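Local coordinates for protein N-acetylmuramoyl-L-alanine amidase (Mycobacteroides abscessus, PDB 7AGO) that probably cleaves the amide bond between N-acetylmuramic acid and L-alanine in cell-wall peptidoglycan, as a zinc-dependent amidase of the Amidase_3 type, at residues L12-N17 / M75-D80; S37-G42 / P85-R90; F117-S122 / P176-E181; L135-T140 / Q209-Y214. One frame throughout, in Å; residues are numbered along the deposited sequence. Where two conformers were deposited one is given.

Interaction 1: L12-N17 / M75-D80. With ZN (zinc ion), chain D; ZGL (D-alpha-glutamine), chain B.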
loop_
_atom_site.group_PDB
_atom_site.type_symbol
_atom_site.label_atom_id
_atom_site.label_comp_id
_atom_site.label_asym_id
_atom_site.label_seq_id
_atom_site.Cartn_x
_atom_site.Cartn_y
_atom_site.Cartn_z
ATOM N N LEU A 12 7.028 0.760 5.344
ATOM C CA LEU A 12 5.909 -0.061 4.906
ATOM C C LEU A 12 4.681 0.274 5.735
ATOM O O LEU A 12 4.763 0.367 6.963
ATOM C CB LEU A 12 6.241 -1.548 5.045
ATOM C CG LEU A 12 7.509 -2.005 4.320
ATOM C CD1 LEU A 12 7.831 -3.461 4.666
ATOM C CD2 LEU A 12 7.340 -1.820 2.814
ATOM N N ASP A 13 3.546 0.451 5.064
ATOM C CA ASP A 13 2.292 0.810 5.729
ATOM C C ASP A 13 1.262 -0.278 5.471
ATOM O O ASP A 13 0.653 -0.309 4.391
ATOM C CB ASP A 13 1.770 2.156 5.216
ATOM C CG ASP A 13 0.366 2.452 5.691
ATOM O OD1 ASP A 13 0.082 2.162 6.876
ATOM O OD2 ASP A 13 -0.449 2.979 4.894
ATOM N N PRO A 14 1.009 -1.175 6.434
ATOM C CA PRO A 14 -0.128 -2.095 6.304
ATOM C C PRO A 14 -1.418 -1.350 6.614
ATOM O O PRO A 14 -1.658 -0.940 7.750
ATOM C CB PRO A 14 0.180 -3.178 7.353
ATOM C CG PRO A 14 1.181 -2.576 8.314
ATOM C CD PRO A 14 1.644 -1.240 7.762
ATOM N N GLY A 15 -2.250 -1.179 5.589
ATOM C CA GLY A 15 -3.394 -0.291 5.712
ATOM C C GLY A 15 -4.365 -0.731 6.792
ATOM O O GLY A 15 -4.552 -1.922 7.049
ATOM N N HIS A 16 -5.001 0.271 7.410
ATOM C CA HIS A 16 -6.038 0.149 8.439
ATOM C C HIS A 16 -5.493 -0.359 9.769
ATOM O O HIS A 16 -4.293 -0.633 9.899
ATOM C CB HIS A 16 -7.184 -0.728 7.938
ATOM C CG HIS A 16 -7.664 -0.326 6.579
ATOM N ND1 HIS A 16 -8.475 0.771 6.366
ATOM C CD2 HIS A 16 -7.389 -0.837 5.356
ATOM C CE1 HIS A 16 -8.691 0.905 5.066
ATOM N NE2 HIS A 16 -8.052 -0.064 4.434
ATOM N N ASN A 17 -6.378 -0.447 10.766
ATOM C CA ASN A 17 -6.031 -0.763 12.146
ATOM C C ASN A 17 -6.399 -2.199 12.493
ATOM O O ASN A 17 -7.317 -2.788 11.922
ATOM C CB ASN A 17 -6.783 0.140 13.137
ATOM C CG ASN A 17 -6.414 1.601 13.043
ATOM O OD1 ASN A 17 -5.338 1.974 12.578
ATOM N ND2 ASN A 17 -7.319 2.456 13.533
ATOM N N MET A 75 7.817 0.304 9.918
ATOM C CA MET A 75 6.389 0.127 9.695
ATOM C C MET A 75 5.609 1.225 10.405
ATOM O O MET A 75 6.092 1.852 11.354
ATOM C CB MET A 75 5.894 -1.241 10.195
ATOM C CG MET A 75 6.600 -2.429 9.547
ATOM S SD MET A 75 5.902 -4.011 10.071
ATOM C CE MET A 75 6.103 -3.942 11.858
ATOM N N THR A 76 4.374 1.441 9.942
ATOM C CA THR A 76 3.493 2.473 10.491
ATOM C C THR A 76 2.596 1.970 11.613
ATOM O O THR A 76 1.893 2.783 12.233
ATOM C CB THR A 76 2.591 3.035 9.392
ATOM O OG1 THR A 76 1.894 1.938 8.784
ATOM C CG2 THR A 76 3.418 3.768 8.328
ATOM N N ARG A 77 2.553 0.662 11.861
ATOM C CA ARG A 77 1.876 0.164 13.051
ATOM C C ARG A 77 2.604 -1.070 13.563
ATOM O O ARG A 77 3.431 -1.663 12.862
ATOM C CB ARG A 77 0.395 -0.145 12.793
ATOM C CG ARG A 77 0.114 -1.140 11.688
ATOM C CD ARG A 77 -1.364 -1.475 11.709
ATOM N NE ARG A 77 -1.902 -2.041 10.469
ATOM C CZ ARG A 77 -2.571 -3.187 10.391
ATOM N NH1 ARG A 77 -2.734 -3.948 11.476
ATOM N NH2 ARG A 77 -3.083 -3.577 9.222
ATOM N N GLY A 78 2.286 -1.443 14.805
ATOM C CA GLY A 78 3.038 -2.469 15.511
ATOM C C GLY A 78 2.228 -3.691 15.902
ATOM O O GLY A 78 2.730 -4.564 16.613
ATOM N N ASP A 79 0.977 -3.763 15.464
ATOM C CA ASP A 79 0.128 -4.891 15.825
ATOM C C ASP A 79 -1.046 -4.958 14.865
ATOM O O ASP A 79 -1.286 -4.047 14.068
ATOM C CB ASP A 79 -0.392 -4.775 17.262
ATOM C CG ASP A 79 -1.334 -3.594 17.439
ATOM O OD1 ASP A 79 -2.464 -3.635 16.904
ATOM O OD2 ASP A 79 -0.927 -2.616 18.100
ATOM N N ASP A 80 -1.806 -6.043 14.988
ATOM C CA ASP A 80 -3.057 -6.205 14.259
ATOM C C ASP A 80 -4.203 -6.483 15.223
ATOM O O ASP A 80 -5.087 -7.296 14.947
ATOM C CB ASP A 80 -2.941 -7.320 13.219
ATOM C CG ASP A 80 -4.127 -7.364 12.273
ATOM O OD1 ASP A 80 -4.547 -6.288 11.795
ATOM O OD2 ASP A 80 -4.647 -8.475 12.015
HETATM ZN ZN ZN D . -7.767 -0.319 2.396
HETATM C CD ZGL B . -8.125 4.714 4.575
HETATM N N ZGL B . -8.417 4.180 2.179
HETATM O O2 ZGL B . -7.300 3.801 4.639
HETATM N N1 ZGL B . -8.593 5.363 5.634
HETATM C CA ZGL B . -8.679 5.169 3.230
HETATM C CB ZGL B . -8.129 6.560 2.893
HETATM C C ZGL B . -5.974 7.944 2.616
HETATM C CG ZGL B . -6.612 6.596 2.907
HETATM O OXT ZGL B . -6.716 8.926 2.355
HETATM O O ZGL B . -4.740 8.008 2.658
HETATM O O HOH W 1 -8.586 -0.692 0.493
#
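Arg77 lays its extended side chain past the Pro14 ring, CG against CG at 3.8 Å, and its guanidinium reaches the carbonyls that follow. NE gives a nearly straight bond to Pro14 O (2.9 Å, 165° at the hydrogen), with the oxygen close to the guanidinium plane; weak bonds run from NH2 to Pro14 O and Gly15 O. The backbone of His16 and Asn17 passes over one face of the group. NH1 turns back to its own loop, bonding Asp79 O. Arg77 NH1 also forms a salt bridge with Asp80 OD1 (3.0 Å), an atom that His52 holds too. Beside this, Thr76 OG1 donates to Asp13 OD1 at 2.6 Å, meeting the carboxylate on its anti side; chi1 of 55° puts OG1 between the backbone N and the carbonyl carbon, where it faces Asp13. Asp13 OD1 also pairs with Arg90, and Asp13 OD2 with Ser104. Leu12 and Met75 form a parallel bridge between strands 9-14 and 72-75, and Thr76 N bonds Leu12 O at 3.2 Å. Just beyond strand 9-14, His16 NE2 binds the zinc ion at 2.1 Å, together with Glu51, His106 and a water, while Thr40 O holds His16 ND1. One firm and two weak bonds from Arg77, with Arg90 bonding Pro14 O and His16 O as well, would steady the backbone leading to a metal ligand, and Asp80 probably balances much of the buried guanidinium's charge.

Interaction 2: S37-G42 / P85-R90. With ZGL (D-alpha-glutamine), chain B.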
loop_
_atom_site.group_PDB
_atom_site.type_symbol
_atom_site.label_atom_id
_atom_site.label_comp_id
_atom_site.label_asym_id
_atom_site.label_seq_id
_atom_site.Cartn_x
_atom_site.Cartn_y
_atom_site.Cartn_z
ATOM N N SER A 37 -11.651 11.381 7.113
ATOM C CA SER A 37 -11.646 10.636 8.367
ATOM C C SER A 37 -10.248 10.133 8.712
ATOM O O SER A 37 -9.504 9.672 7.843
ATOM C CB SER A 37 -12.619 9.457 8.286
ATOM O OG SER A 37 -13.954 9.916 8.129
ATOM N N CYS A 38 -9.926 10.195 10.010
ATOM C CA CYS A 38 -8.663 9.682 10.541
ATOM C C CYS A 38 -8.375 8.269 10.056
ATOM O O CYS A 38 -7.241 7.953 9.682
ATOM C CB CYS A 38 -8.706 9.716 12.077
ATOM S SG CYS A 38 -7.721 8.426 12.954
ATOM N N GLN A 39 -9.382 7.399 10.071
ATOM C CA GLN A 39 -9.218 6.037 9.582
ATOM C C GLN A 39 -10.557 5.507 9.100
ATOM O O GLN A 39 -11.617 6.081 9.367
ATOM C CB GLN A 39 -8.665 5.088 10.663
ATOM C CG GLN A 39 -7.158 4.831 10.633
ATOM C CD GLN A 39 -6.648 4.214 9.330
ATOM O OE1 GLN A 39 -7.415 3.768 8.474
ATOM N NE2 GLN A 39 -5.332 4.199 9.179
ATOM N N THR A 40 -10.489 4.391 8.382
ATOM C CA THR A 40 -11.648 3.574 8.057
ATOM C C THR A 40 -11.314 2.133 8.410
ATOM O O THR A 40 -10.144 1.753 8.497
ATOM C CB THR A 40 -12.028 3.661 6.575
ATOM O OG1 THR A 40 -10.923 3.201 5.790
ATOM C CG2 THR A 40 -12.385 5.093 6.176
ATOM N N SER A 41 -12.351 1.316 8.606
ATOM C CA SER A 41 -12.102 -0.048 9.067
ATOM C C SER A 41 -11.406 -0.903 8.012
ATOM O O SER A 41 -10.669 -1.834 8.363
ATOM C CB SER A 41 -13.413 -0.712 9.480
ATOM O OG SER A 41 -14.250 -0.877 8.350
ATOM N N GLY A 42 -11.627 -0.617 6.731
ATOM C CA GLY A 42 -11.198 -1.507 5.669
ATOM C C GLY A 42 -12.227 -2.594 5.409
ATOM O O GLY A 42 -13.225 -2.730 6.111
ATOM N N PRO A 85 -2.396 4.212 14.064
ATOM C CA PRO A 85 -2.311 5.656 13.807
ATOM C C PRO A 85 -3.240 6.105 12.688
ATOM O O PRO A 85 -3.513 5.361 11.739
ATOM C CB PRO A 85 -0.842 5.863 13.414
ATOM C CG PRO A 85 -0.113 4.634 13.943
ATOM C CD PRO A 85 -1.122 3.520 13.819
ATOM N N CYS A 86 -3.715 7.345 12.816
ATOM C CA CYS A 86 -4.516 7.992 11.779
ATOM C C CYS A 86 -3.718 8.107 10.491
ATOM O O CYS A 86 -2.489 8.046 10.490
ATOM C CB CYS A 86 -4.941 9.387 12.208
ATOM S SG CYS A 86 -6.068 9.444 13.615
ATOM N N ILE A 87 -4.433 8.331 9.382
ATOM C CA ILE A 87 -3.749 8.357 8.093
ATOM C C ILE A 87 -2.789 9.531 7.993
ATOM O O ILE A 87 -1.748 9.417 7.336
ATOM C CB ILE A 87 -4.747 8.362 6.917
ATOM C CG1 ILE A 87 -5.742 9.521 7.021
ATOM C CG2 ILE A 87 -5.469 7.032 6.838
ATOM C CD1 ILE A 87 -6.768 9.528 5.869
ATOM N N ASP A 88 -3.097 10.678 8.615
ATOM C CA ASP A 88 -2.135 11.775 8.520
ATOM C C ASP A 88 -0.898 11.481 9.363
ATOM O O ASP A 88 0.229 11.745 8.927
ATOM C CB ASP A 88 -2.771 13.126 8.888
ATOM C CG ASP A 88 -3.319 13.191 10.310
ATOM O OD1 ASP A 88 -3.752 12.153 10.852
ATOM O OD2 ASP A 88 -3.357 14.324 10.859
ATOM N N LYS A 89 -1.088 10.905 10.553
ATOM C CA LYS A 89 0.044 10.513 11.394
ATOM C C LYS A 89 0.912 9.453 10.712
ATOM O O LYS A 89 2.138 9.452 10.873
ATOM C CB LYS A 89 -0.470 10.010 12.748
ATOM C CG LYS A 89 0.580 9.425 13.685
ATOM C CD LYS A 89 1.505 10.483 14.283
ATOM C CE LYS A 89 0.947 11.037 15.589
ATOM N NZ LYS A 89 1.899 11.965 16.268
ATOM N N ARG A 90 0.299 8.529 9.964
ATOM C CA ARG A 90 1.101 7.521 9.268
ATOM C C ARG A 90 2.018 8.168 8.243
ATOM O O ARG A 90 3.184 7.775 8.110
ATOM C CB ARG A 90 0.204 6.476 8.595
ATOM C CG ARG A 90 -0.491 5.554 9.590
ATOM C CD ARG A 90 -1.374 4.523 8.883
ATOM N NE ARG A 90 -2.149 3.760 9.859
ATOM C CZ ARG A 90 -2.468 2.475 9.743
ATOM N NH1 ARG A 90 -2.058 1.766 8.699
ATOM N NH2 ARG A 90 -3.176 1.880 10.701
HETATM C CD ZGL B . -8.125 4.714 4.575
HETATM N N ZGL B . -8.417 4.180 2.179
HETATM O O2 ZGL B . -7.300 3.801 4.639
HETATM N N1 ZGL B . -8.593 5.363 5.634
HETATM C CA ZGL B . -8.679 5.169 3.230
HETATM C CB ZGL B . -8.129 6.560 2.893
HETATM C C ZGL B . -5.974 7.944 2.616
HETATM C CG ZGL B . -6.612 6.596 2.907
HETATM O OXT ZGL B . -6.716 8.926 2.355
HETATM O O ZGL B . -4.740 8.008 2.658
#
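Cys38 and Cys86 are joined covalently: their SG atoms lie 2.1 Å apart with chi3 of -86°, close to the relaxed value for a disulfide. The disulfide ties the loop after strand 35-37 to the N-cap residue of helix 87-96. Hydrogen bonding follows alongside, Ile87 N donating to Cys38 O at 2.8 Å in the carbonyl plane, so the first turn of the helix is held to the same loop. Pro85 O is approached by two side chains, firmly by Arg90 NE (2.8 Å) and only weakly by Gln39 NE2 (3.3 Å). The latter nitrogen sits over one face of the Arg90 guanidinium, near its rim, with the amide and guanidinium planes 63° apart; both groups are donors there, and Pro85 O is their shared acceptor. In the amidase fold this loop and helix start flank the zinc site: Thr40 O holds the zinc ligand His16, and Arg90 reaches Asp13, Pro14 and His16 through its terminal nitrogens. Van der Waals contact comes from Ile87, whose methyls pack on polar atoms of the loop: CG2 on Gln39 NE2 at 3.7 Å, CD1 on Ser37 O. Chi1 of 56° swings CG1 and CD1 toward the loop. The bound D-alpha-glutamine touches both segments: its N1 lies 3.2 Å from Thr40 OG1 and gives a weak bond to Gln39 OE1, which also accepts from Thr40 N, and its OXT lies 3.6 Å from Ile87 CD1.

Interaction 3: F117-S122 / P176-E181. With ALA (alanine), chain C.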
loop_
_atom_site.group_PDB
_atom_site.type_symbol
_atom_site.label_atom_id
_atom_site.label_comp_id
_atom_site.label_asym_id
_atom_site.label_seq_id
_atom_site.Cartn_x
_atom_site.Cartn_y
_atom_site.Cartn_z
ATOM N N PHE A 117 -4.658 -6.205 -9.312
ATOM C CA PHE A 117 -4.028 -5.159 -8.508
ATOM C C PHE A 117 -4.132 -3.792 -9.184
ATOM O O PHE A 117 -4.190 -3.690 -10.413
ATOM C CB PHE A 117 -2.542 -5.485 -8.274
ATOM C CG PHE A 117 -1.676 -5.321 -9.519
ATOM C CD1 PHE A 117 -1.132 -4.084 -9.847
ATOM C CD2 PHE A 117 -1.408 -6.403 -10.350
ATOM C CE1 PHE A 117 -0.348 -3.921 -10.985
ATOM C CE2 PHE A 117 -0.619 -6.261 -11.486
ATOM C CZ PHE A 117 -0.086 -5.013 -11.812
ATOM N N HIS A 118 -4.100 -2.723 -8.377
ATOM C CA HIS A 118 -3.827 -1.418 -8.971
ATOM C C HIS A 118 -2.925 -0.604 -8.056
ATOM O O HIS A 118 -3.009 -0.697 -6.828
ATOM C CB HIS A 118 -5.115 -0.623 -9.357
ATOM C CG HIS A 118 -6.049 -0.291 -8.224
ATOM N ND1 HIS A 118 -6.856 -1.228 -7.616
ATOM C CD2 HIS A 118 -6.393 0.903 -7.679
ATOM C CE1 HIS A 118 -7.610 -0.637 -6.702
ATOM N NE2 HIS A 118 -7.354 0.660 -6.728
ATOM N N VAL A 119 -2.033 0.156 -8.681
ATOM C CA VAL A 119 -1.009 0.944 -8.004
ATOM C C VAL A 119 -1.484 2.388 -8.015
ATOM O O VAL A 119 -1.588 3.002 -9.083
ATOM C CB VAL A 119 0.352 0.797 -8.699
ATOM C CG1 VAL A 119 1.410 1.667 -8.022
ATOM C CG2 VAL A 119 0.794 -0.667 -8.712
ATOM N N ASN A 120 -1.788 2.922 -6.831
ATOM C CA ASN A 120 -2.293 4.279 -6.669
ATOM C C ASN A 120 -1.141 5.236 -6.405
ATOM O O ASN A 120 -0.217 4.923 -5.645
ATOM C CB ASN A 120 -3.299 4.353 -5.513
ATOM C CG ASN A 120 -4.493 3.436 -5.731
ATOM O OD1 ASN A 120 -5.466 3.819 -6.374
ATOM N ND2 ASN A 120 -4.404 2.209 -5.224
ATOM N N TYR A 121 -1.204 6.401 -7.039
ATOM C CA TYR A 121 -0.162 7.405 -6.876
ATOM C C TYR A 121 -0.800 8.782 -6.952
ATOM O O TYR A 121 -1.898 8.953 -7.493
ATOM C CB TYR A 121 0.944 7.246 -7.934
ATOM C CG TYR A 121 0.471 7.541 -9.341
ATOM C CD1 TYR A 121 -0.153 6.557 -10.104
ATOM C CD2 TYR A 121 0.643 8.802 -9.907
ATOM C CE1 TYR A 121 -0.590 6.820 -11.391
ATOM C CE2 TYR A 121 0.204 9.074 -11.200
ATOM C CZ TYR A 121 -0.412 8.082 -11.931
ATOM O OH TYR A 121 -0.847 8.353 -13.211
ATOM N N SER A 122 -0.087 9.770 -6.410
ATOM C CA SER A 122 -0.620 11.123 -6.308
ATOM C C SER A 122 -0.699 11.789 -7.677
ATOM O O SER A 122 0.294 11.862 -8.406
ATOM C CB SER A 122 0.254 11.960 -5.375
ATOM O OG SER A 122 -0.229 13.299 -5.290
ATOM N N PRO A 176 9.201 9.251 -2.373
ATOM C CA PRO A 176 8.475 8.437 -3.361
ATOM C C PRO A 176 7.605 7.399 -2.666
ATOM O O PRO A 176 8.066 6.661 -1.793
ATOM C CB PRO A 176 9.596 7.779 -4.178
ATOM C CG PRO A 176 10.752 8.703 -4.038
ATOM C CD PRO A 176 10.656 9.223 -2.619
ATOM N N LYS A 177 6.337 7.347 -3.061
ATOM C CA LYS A 177 5.364 6.516 -2.364
ATOM C C LYS A 177 4.320 6.014 -3.349
ATOM O O LYS A 177 3.898 6.752 -4.242
ATOM C CB LYS A 177 4.676 7.302 -1.231
ATOM C CG LYS A 177 3.628 6.485 -0.476
ATOM C CD LYS A 177 3.100 7.201 0.774
ATOM C CE LYS A 177 2.004 6.356 1.440
ATOM N NZ LYS A 177 1.480 6.991 2.696
ATOM N N VAL A 178 3.900 4.758 -3.170
ATOM C CA VAL A 178 2.748 4.205 -3.869
ATOM C C VAL A 178 1.879 3.474 -2.858
ATOM O O VAL A 178 2.358 2.995 -1.824
ATOM C CB VAL A 178 3.144 3.251 -5.020
ATOM C CG1 VAL A 178 3.936 4.001 -6.090
ATOM C CG2 VAL A 178 3.959 2.058 -4.486
ATOM N N LEU A 179 0.584 3.411 -3.153
ATOM C CA LEU A 179 -0.364 2.621 -2.372
ATOM C C LEU A 179 -0.834 1.510 -3.300
ATOM O O LEU A 179 -1.522 1.776 -4.293
ATOM C CB LEU A 179 -1.530 3.476 -1.870
ATOM C CG LEU A 179 -2.514 2.859 -0.861
ATOM C CD1 LEU A 179 -3.367 3.946 -0.185
ATOM C CD2 LEU A 179 -3.422 1.821 -1.525
ATOM N N VAL A 180 -0.464 0.272 -2.979
ATOM C CA VAL A 180 -0.781 -0.876 -3.818
ATOM C C VAL A 180 -2.018 -1.552 -3.249
ATOM O O VAL A 180 -1.990 -2.056 -2.121
ATOM C CB VAL A 180 0.392 -1.866 -3.901
ATOM C CG1 VAL A 180 0.040 -3.009 -4.835
ATOM C CG2 VAL A 180 1.653 -1.168 -4.399
ATOM N N GLU A 181 -3.105 -1.539 -4.019
ATOM C CA GLU A 181 -4.269 -2.381 -3.761
ATOM C C GLU A 181 -4.005 -3.718 -4.443
ATOM O O GLU A 181 -4.008 -3.798 -5.676
ATOM C CB GLU A 181 -5.537 -1.722 -4.304
ATOM C CG GLU A 181 -5.973 -0.451 -3.556
ATOM C CD GLU A 181 -6.774 -0.768 -2.317
ATOM O OE1 GLU A 181 -6.920 -1.978 -2.028
ATOM O OE2 GLU A 181 -7.252 0.178 -1.636
HETATM N N ALA C . -9.639 3.097 -1.076
HETATM C CA ALA C . -8.641 3.152 -0.011
HETATM C C ALA C . -8.955 4.284 0.964
HETATM O O ALA C . -9.744 5.177 0.638
HETATM C CB ALA C . -7.245 3.322 -0.600
HETATM O O HOH W 2 1.830 8.575 -4.741
#
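His118 and Glu181 sit side by side as an antiparallel hydrogen-bonded pair in the mixed six-stranded sheet at the centre of the amidase fold. Glu181 CB packs over one face of the imidazole, 3.7 Å from its centroid in a CH-pi contact. A chi1 of 61° turns the His118 ring back over this neighbour. The carboxylate leads off toward the ligand site, where OE2 lies 3.3 Å from CB of the bound alanine and the zinc ion is close by. On the same sheet face Asn120 ND2 lies 3.5 Å from Glu181 CG, with the amide and carboxylate planes almost perpendicular. Asn120 OD1 is bonded by Arg164, which helps set the amide's rotation. On the other face, toward helix 132-147, Val119 CG1 meets Val178 CB at 3.8 Å. Paired backbone bonds join His118 to Glu181 and Asn120 to Leu179, framing the non-hydrogen-bonded pair Val119-Val180. Farther along, where the strands part, a water bridges Ser122 N and Lys177 O. Leu179 O accepts two hydrogen bonds from one residue, Asn120 N at 2.8 Å and Asn120 ND2 at 3.1 Å, arriving from opposite faces of the carbonyl plane.

Interaction 4: L135-T140 / Q209-Y214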
loop_
_atom_site.group_PDB
_atom_site.type_symbol
_atom_site.label_atom_id
_atom_site.label_comp_id
_atom_site.label_asym_id
_atom_site.label_seq_id
_atom_site.Cartn_x
_atom_site.Cartn_y
_atom_site.Cartn_z
ATOM N N LEU A 135 5.826 8.955 -10.088
ATOM C CA LEU A 135 5.256 8.295 -11.258
ATOM C C LEU A 135 6.155 7.156 -11.726
ATOM O O LEU A 135 5.665 6.092 -12.133
ATOM C CB LEU A 135 5.035 9.308 -12.384
ATOM C CG LEU A 135 4.397 8.771 -13.669
ATOM C CD1 LEU A 135 3.027 8.177 -13.372
ATOM C CD2 LEU A 135 4.303 9.852 -14.750
ATOM N N ARG A 136 7.476 7.355 -11.687
ATOM C CA ARG A 136 8.373 6.255 -12.031
ATOM C C ARG A 136 8.206 5.097 -11.056
ATOM O O ARG A 136 8.205 3.930 -11.464
ATOM C CB ARG A 136 9.831 6.717 -12.065
ATOM C CG ARG A 136 10.807 5.577 -12.397
ATOM C CD ARG A 136 12.232 6.056 -12.661
ATOM N NE ARG A 136 12.866 6.604 -11.467
ATOM C CZ ARG A 136 13.560 5.892 -10.581
ATOM N NH1 ARG A 136 13.724 4.579 -10.740
ATOM N NH2 ARG A 136 14.096 6.500 -9.529
ATOM N N PHE A 137 8.053 5.399 -9.761
ATOM C CA PHE A 137 7.817 4.335 -8.790
ATOM C C PHE A 137 6.542 3.569 -9.122
ATOM O O PHE A 137 6.527 2.330 -9.099
ATOM C CB PHE A 137 7.736 4.918 -7.374
ATOM C CG PHE A 137 7.871 3.895 -6.275
ATOM C CD1 PHE A 137 8.248 2.582 -6.551
ATOM C CD2 PHE A 137 7.620 4.251 -4.957
ATOM C CE1 PHE A 137 8.382 1.647 -5.533
ATOM C CE2 PHE A 137 7.753 3.327 -3.934
ATOM C CZ PHE A 137 8.130 2.018 -4.221
ATOM N N ALA A 138 5.467 4.294 -9.447
ATOM C CA ALA A 138 4.192 3.644 -9.734
ATOM C C ALA A 138 4.290 2.753 -10.967
ATOM O O ALA A 138 3.811 1.612 -10.965
ATOM C CB ALA A 138 3.100 4.695 -9.916
ATOM N N LYS A 139 4.903 3.264 -12.039
ATOM C CA LYS A 139 5.027 2.472 -13.258
ATOM C C LYS A 139 5.927 1.270 -13.035
ATOM O O LYS A 139 5.638 0.174 -13.531
ATOM C CB LYS A 139 5.571 3.334 -14.397
ATOM C CG LYS A 139 4.575 4.365 -14.887
ATOM C CD LYS A 139 5.129 5.207 -16.030
ATOM C CE LYS A 139 4.073 6.181 -16.541
ATOM N NZ LYS A 139 4.581 7.027 -17.659
ATOM N N THR A 140 7.018 1.457 -12.285
ATOM C CA THR A 140 7.936 0.351 -12.034
ATOM C C THR A 140 7.271 -0.720 -11.188
ATOM O O THR A 140 7.418 -1.916 -11.465
ATOM C CB THR A 140 9.203 0.862 -11.351
ATOM O OG1 THR A 140 9.867 1.792 -12.226
ATOM C CG2 THR A 140 10.148 -0.305 -11.026
ATOM N N GLN A 209 10.025 -7.206 -5.473
ATOM C CA GLN A 209 10.634 -7.032 -6.790
ATOM C C GLN A 209 10.423 -5.611 -7.305
ATOM O O GLN A 209 11.334 -5.017 -7.896
ATOM C CB GLN A 209 10.078 -8.060 -7.780
ATOM C CG GLN A 209 10.512 -9.489 -7.469
ATOM C CD GLN A 209 10.032 -10.487 -8.498
ATOM O OE1 GLN A 209 8.875 -10.470 -8.902
ATOM N NE2 GLN A 209 10.930 -11.362 -8.936
ATOM N N GLY A 210 9.239 -5.039 -7.065
ATOM C CA GLY A 210 8.988 -3.670 -7.492
ATOM C C GLY A 210 9.835 -2.663 -6.738
ATOM O O GLY A 210 10.322 -1.691 -7.320
ATOM N N ILE A 211 10.018 -2.881 -5.436
ATOM C CA ILE A 211 10.870 -2.000 -4.641
ATOM C C ILE A 211 12.317 -2.091 -5.112
ATOM O O ILE A 211 13.000 -1.071 -5.274
ATOM C CB ILE A 211 10.751 -2.334 -3.143
ATOM C CG1 ILE A 211 9.348 -1.983 -2.624
ATOM C CG2 ILE A 211 11.854 -1.603 -2.349
ATOM C CD1 ILE A 211 9.001 -2.609 -1.243
ATOM N N VAL A 212 12.810 -3.315 -5.324
ATOM C CA VAL A 212 14.192 -3.483 -5.772
ATOM C C VAL A 212 14.395 -2.838 -7.136
ATOM O O VAL A 212 15.403 -2.154 -7.373
ATOM C CB VAL A 212 14.576 -4.975 -5.794
ATOM C CG1 VAL A 212 15.918 -5.158 -6.489
ATOM C CG2 VAL A 212 14.628 -5.525 -4.379
ATOM N N ALA A 213 13.447 -3.041 -8.054
ATOM C CA ALA A 213 13.590 -2.474 -9.389
ATOM C C ALA A 213 13.606 -0.951 -9.333
ATOM O O ALA A 213 14.406 -0.305 -10.023
ATOM C CB ALA A 213 12.466 -2.972 -10.296
ATOM N N TYR A 214 12.749 -0.360 -8.498
ATOM C CA TYR A 214 12.720 1.096 -8.384
ATOM C C TYR A 214 14.011 1.632 -7.777
ATOM O O TYR A 214 14.610 2.575 -8.308
ATOM C CB TYR A 214 11.521 1.550 -7.549
ATOM C CG TYR A 214 11.505 3.053 -7.366
ATOM C CD1 TYR A 214 11.206 3.896 -8.430
ATOM C CD2 TYR A 214 11.803 3.632 -6.138
ATOM C CE1 TYR A 214 11.198 5.279 -8.276
ATOM C CE2 TYR A 214 11.794 5.025 -5.973
ATOM C CZ TYR A 214 11.489 5.836 -7.048
ATOM O OH TYR A 214 11.475 7.218 -6.909
HETATM O O HOH W 3 15.653 5.543 -7.582
#
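Tyr214 extends from helix 209-214 across residues Arg136 and Phe137, chi1 of 177° carrying its ring over to helix 135-140. Its CB lies 3.6 Å from Phe137 CD1, and CG comes to 3.4 Å of the same atom. The two rings make an offset stack with centroids 4.3 Å apart and planes at 24°, CD2 lying over the Phe137 face. Phe137 CB also sits above the tyrosine ring, 3.8 Å from the centroid, in a CH-pi contact. On the other edge, CD1 approaches Phe137 CA, while CE1 lies over the centre of the Arg136 guanidinium, the two planes nearly parallel. At the tip, OH gives a weak bond to Pro133 O. In the same Arg136 conformer NH1 donates to Tyr214 O at 3.3 Å, and a water joins NH2 to that oxygen; since this side chain was modelled in two conformers, its contacts with Tyr214 are provisional. One turn on from Arg136, Thr140 CG2 meets Ala213 CB at 3.6 Å, its OG1 being turned to Arg136 O in its own helix. Phe137 and Ile211 both reach Val103 of strand 101-108 in the sheet. The axes of 135-140 and 209-214 approach to 9.3 Å and their directions differ by 136°, a helix pair packed together on one face of the central sheet, as in the layered alpha/beta/alpha fold of zinc amidases.

Overall arrangement
Interactions 1, 3 and 4 are buried, whereas interaction 2 is partly buried beside the bound D-alpha-glutamine. Interactions 1 and 3 belong to one sheet, with centres about 16 Å apart: interaction 1 continues past the strand ends in polar, charged bonds, interaction 3 is regular strand pairing with a polar face toward the ligands and a valine face toward the helices. That valine face meets interaction 4, where Val178 packs on Ala138 and Tyr121 on Leu135, and where aromatic stacking dominates, with an arginine at the rim. Interactions 1 and 2 touch through Arg90, which pairs with Asp13. Interactions 2 and 4 lie on opposite sides of the chain's centre, about 25 Å apart between centres.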